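PDB 2BQX: inorganic pyrophosphatase from Helicobacter pylori, which probably catalyses the magnesium-dependent hydrolysis of inorganic pyrophosphate to two phosphate ions, working as a homohexamer. Local coordinates for residues N93-E97 and S98-E102. Numbering follows the deposited sequence.
Sequences NMEDE and SGMDE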
ATOM      1  N   ASN A  93       1.075  22.910  22.212  1.00 23.98           N
ATOM      2  CA  ASN A  93       1.278  22.734  23.647  1.00 24.55           C
ATOM      3  C   ASN A  93       0.275  21.743  24.233  1.00 24.36           C
ATOM      4  O   ASN A  93      -0.917  21.811  23.947  1.00 24.83           O
ATOM      5  CB  ASN A  93       1.140  24.090  24.344  1.00 27.16           C
ATOM      6  CG  ASN A  93       2.184  25.091  23.882  1.00 30.03           C
ATOM      7  OD1 ASN A  93       1.898  26.279  23.726  1.00 33.73           O
ATOM      8  ND2 ASN A  93       3.403  24.617  23.670  1.00 31.32           N
ATOM      9  N   MET A  94       0.762  20.824  25.059  1.00 23.35           N
ATOM     10  CA  MET A  94      -0.107  19.833  25.673  1.00 25.52           C
ATOM     11  C   MET A  94       0.433  19.384  27.023  1.00 25.35           C
ATOM     12  O   MET A  94       1.622  19.529  27.320  1.00 27.28           O
ATOM     13  CB  MET A  94      -0.247  18.611  24.762  1.00 25.66           C
ATOM     14  CG  MET A  94       1.077  17.928  24.439  1.00 28.48           C
ATOM     15  SD  MET A  94       0.877  16.616  23.210  1.00 32.60           S
ATOM     16  CE  MET A  94       0.604  17.585  21.761  1.00 28.26           C
ATOM     17  N   GLU A  95      -0.451  18.821  27.830  1.00 26.30           N
ATOM     18  CA  GLU A  95      -0.076  18.328  29.142  1.00 28.00           C
ATOM     19  C   GLU A  95      -0.356  16.834  29.200  1.00 27.88           C
ATOM     20  O   GLU A  95      -1.429  16.393  28.785  1.00 28.99           O
ATOM     21  CB  GLU A  95      -0.901  19.032  30.223  1.00 29.42           C
ATOM     22  CG  GLU A  95      -0.542  18.621  31.639  1.00 31.98           C
ATOM     23  CD  GLU A  95      -1.634  18.937  32.639  1.00 35.06           C
ATOM     24  OE1 GLU A  95      -2.577  19.682  32.288  1.00 36.24           O
ATOM     25  OE2 GLU A  95      -1.549  18.438  33.782  1.00 34.10           O
ATOM     26  N   ASP A  96       0.607  16.050  29.675  1.00 28.80           N
ATOM     27  CA  ASP A  96       0.389  14.616  29.822  1.00 30.08           C
ATOM     28  C   ASP A  96       0.631  14.236  31.276  1.00 31.03           C
ATOM     29  O   ASP A  96       0.822  15.112  32.127  1.00 28.37           O
ATOM     30  CB  ASP A  96       1.276  13.783  28.881  1.00 31.29           C
ATOM     31  CG  ASP A  96       2.761  13.970  29.122  1.00 34.24           C
ATOM     32  OD1 ASP A  96       3.170  14.279  30.261  1.00 33.00           O
ATOM     33  OD2 ASP A  96       3.528  13.779  28.152  1.00 35.71           O
ATOM     34  N   GLU A  97       0.621  12.940  31.571  1.00 31.63           N
ATOM     35  CA  GLU A  97       0.809  12.482  32.945  1.00 33.97           C
ATOM     36  C   GLU A  97       2.176  12.836  33.529  1.00 34.05           C
ATOM     37  O   GLU A  97       2.363  12.778  34.743  1.00 34.56           O
ATOM     38  CB  GLU A  97       0.605  10.965  33.045  1.00 34.27           C
ATOM     39  CG  GLU A  97       1.750  10.139  32.477  1.00 37.25           C
ATOM     40  CD  GLU A  97       1.766  10.117  30.963  1.00 38.29           C
ATOM     41  OE1 GLU A  97       2.802   9.725  30.389  1.00 42.19           O
ATOM     42  OE2 GLU A  97       0.745  10.478  30.345  1.00 38.67           O
ATOM     43  N   SER A  98       3.124  13.204  32.672  1.00 32.93           N
ATOM     44  CA  SER A  98       4.466  13.550  33.133  1.00 34.26           C
ATOM     45  C   SER A  98       4.692  15.051  33.265  1.00 33.82           C
ATOM     46  O   SER A  98       5.636  15.487  33.920  1.00 34.54           O
ATOM     47  CB  SER A  98       5.520  12.969  32.187  1.00 35.76           C
ATOM     48  OG  SER A  98       5.516  11.554  32.226  1.00 39.97           O
ATOM     49  N   GLY A  99       3.831  15.842  32.642  1.00 32.49           N
ATOM     50  CA  GLY A  99       3.988  17.281  32.718  1.00 30.00           C
ATOM     51  C   GLY A  99       3.697  17.932  31.386  1.00 30.06           C
ATOM     52  O   GLY A  99       3.019  17.353  30.537  1.00 28.16           O
ATOM     53  N   MET A 100       4.209  19.140  31.196  1.00 29.42           N
ATOM     54  CA  MET A 100       3.981  19.848  29.952  1.00 30.55           C
ATOM     55  C   MET A 100       4.852  19.282  28.845  1.00 30.33           C
ATOM     56  O   MET A 100       5.947  18.772  29.087  1.00 29.33           O
ATOM     57  CB  MET A 100       4.255  21.342  30.133  1.00 32.12           C
ATOM     58  CG  MET A 100       3.245  22.032  31.033  1.00 35.02           C
ATOM     59  SD  MET A 100       1.541  21.735  30.500  1.00 38.18           S
ATOM     60  CE  MET A 100       1.466  22.706  28.990  1.00 37.53           C
ATOM     61  N   ASP A 101       4.344  19.354  27.624  1.00 28.93           N
ATOM     62  CA  ASP A 101       5.079  18.848  26.484  1.00 29.71           C
ATOM     63  C   ASP A 101       4.802  19.797  25.335  1.00 30.00           C
ATOM     64  O   ASP A 101       3.740  20.411  25.262  1.00 29.68           O
ATOM     65  CB  ASP A 101       4.621  17.428  26.145  1.00 29.20           C
ATOM     66  CG  ASP A 101       5.557  16.726  25.172  1.00 33.35           C
ATOM     67  OD1 ASP A 101       6.628  17.284  24.845  1.00 32.50           O
ATOM     68  OD2 ASP A 101       5.223  15.605  24.741  1.00 34.33           O
ATOM     69  N   GLU A 102       5.775  19.932  24.450  1.00 29.62           N
ATOM     70  CA  GLU A 102       5.637  20.822  23.318  1.00 30.38           C
ATOM     71  C   GLU A 102       5.985  20.050  22.059  1.00 28.86           C
ATOM     72  O   GLU A 102       6.909  19.236  22.060  1.00 30.70           O
ATOM     73  CB  GLU A 102       6.587  22.014  23.469  1.00 32.52           C
ATOM     74  CG  GLU A 102       8.049  21.598  23.609  1.00 38.19           C
ATOM     75  CD  GLU A 102       8.356  20.969  24.960  1.00 40.60           C
ATOM     76  OE1 GLU A 102       9.259  20.106  25.027  1.00 41.25           O
ATOM     77  OE2 GLU A 102       7.703  21.347  25.957  1.00 41.78           O
TER
HETATM   78  O   HOH W   1       3.015  14.380  25.585  1.00 39.70           O
HETATM   79  O   HOH W   2       5.063  11.300  29.307  1.00 45.52           O
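Met94 and Asp101 form an antiparallel hydrogen-bonded pair near the turn of the beta hairpin formed by strands 83-96 and 99-108. Met94 N donates to Asp101 O at 3.0 Å. Asp101 N returns a bond to Met94 O at 2.7 Å. Two residues on, Asp96 N donates to Gly99 O at 2.9 Å, and Gly99 N donates to Asp96 O at 3.1 Å. Asp96 to Gly99 is a type I turn, and the Asp96 side chain bonds back into it, as in an Asx turn. With CG held between the backbone N and the carbonyl carbon (chi1 61°), OD1 comes over the turn. Asp96 OD1 accepts from Ser98 N at 2.6 Å, the donor lying above the carboxylate plane, and takes a weak bond from Gly99 N.

Asp96 OD2 accepts from a water at 2.7 Å, and that water also donates to Asp101 OD2. A second water donates to Glu97 OE1, reaches Ser98 OG and bonds weakly to Asp96 OD2. Asp101 OD2 also pairs with Lys103. On the other face of the hairpin, Met100 SD packs on Glu95 CB at 3.7 Å, while Glu95 OE1 pairs with Lys152.

Asp101 is a predicted magnesium ligand, close to Asp64 and Asp69. The two OD2 atoms of Asp96 and Asp101 lie 4.2 Å apart. The shared water, donating to both, links the turn to this predicted metal ligand.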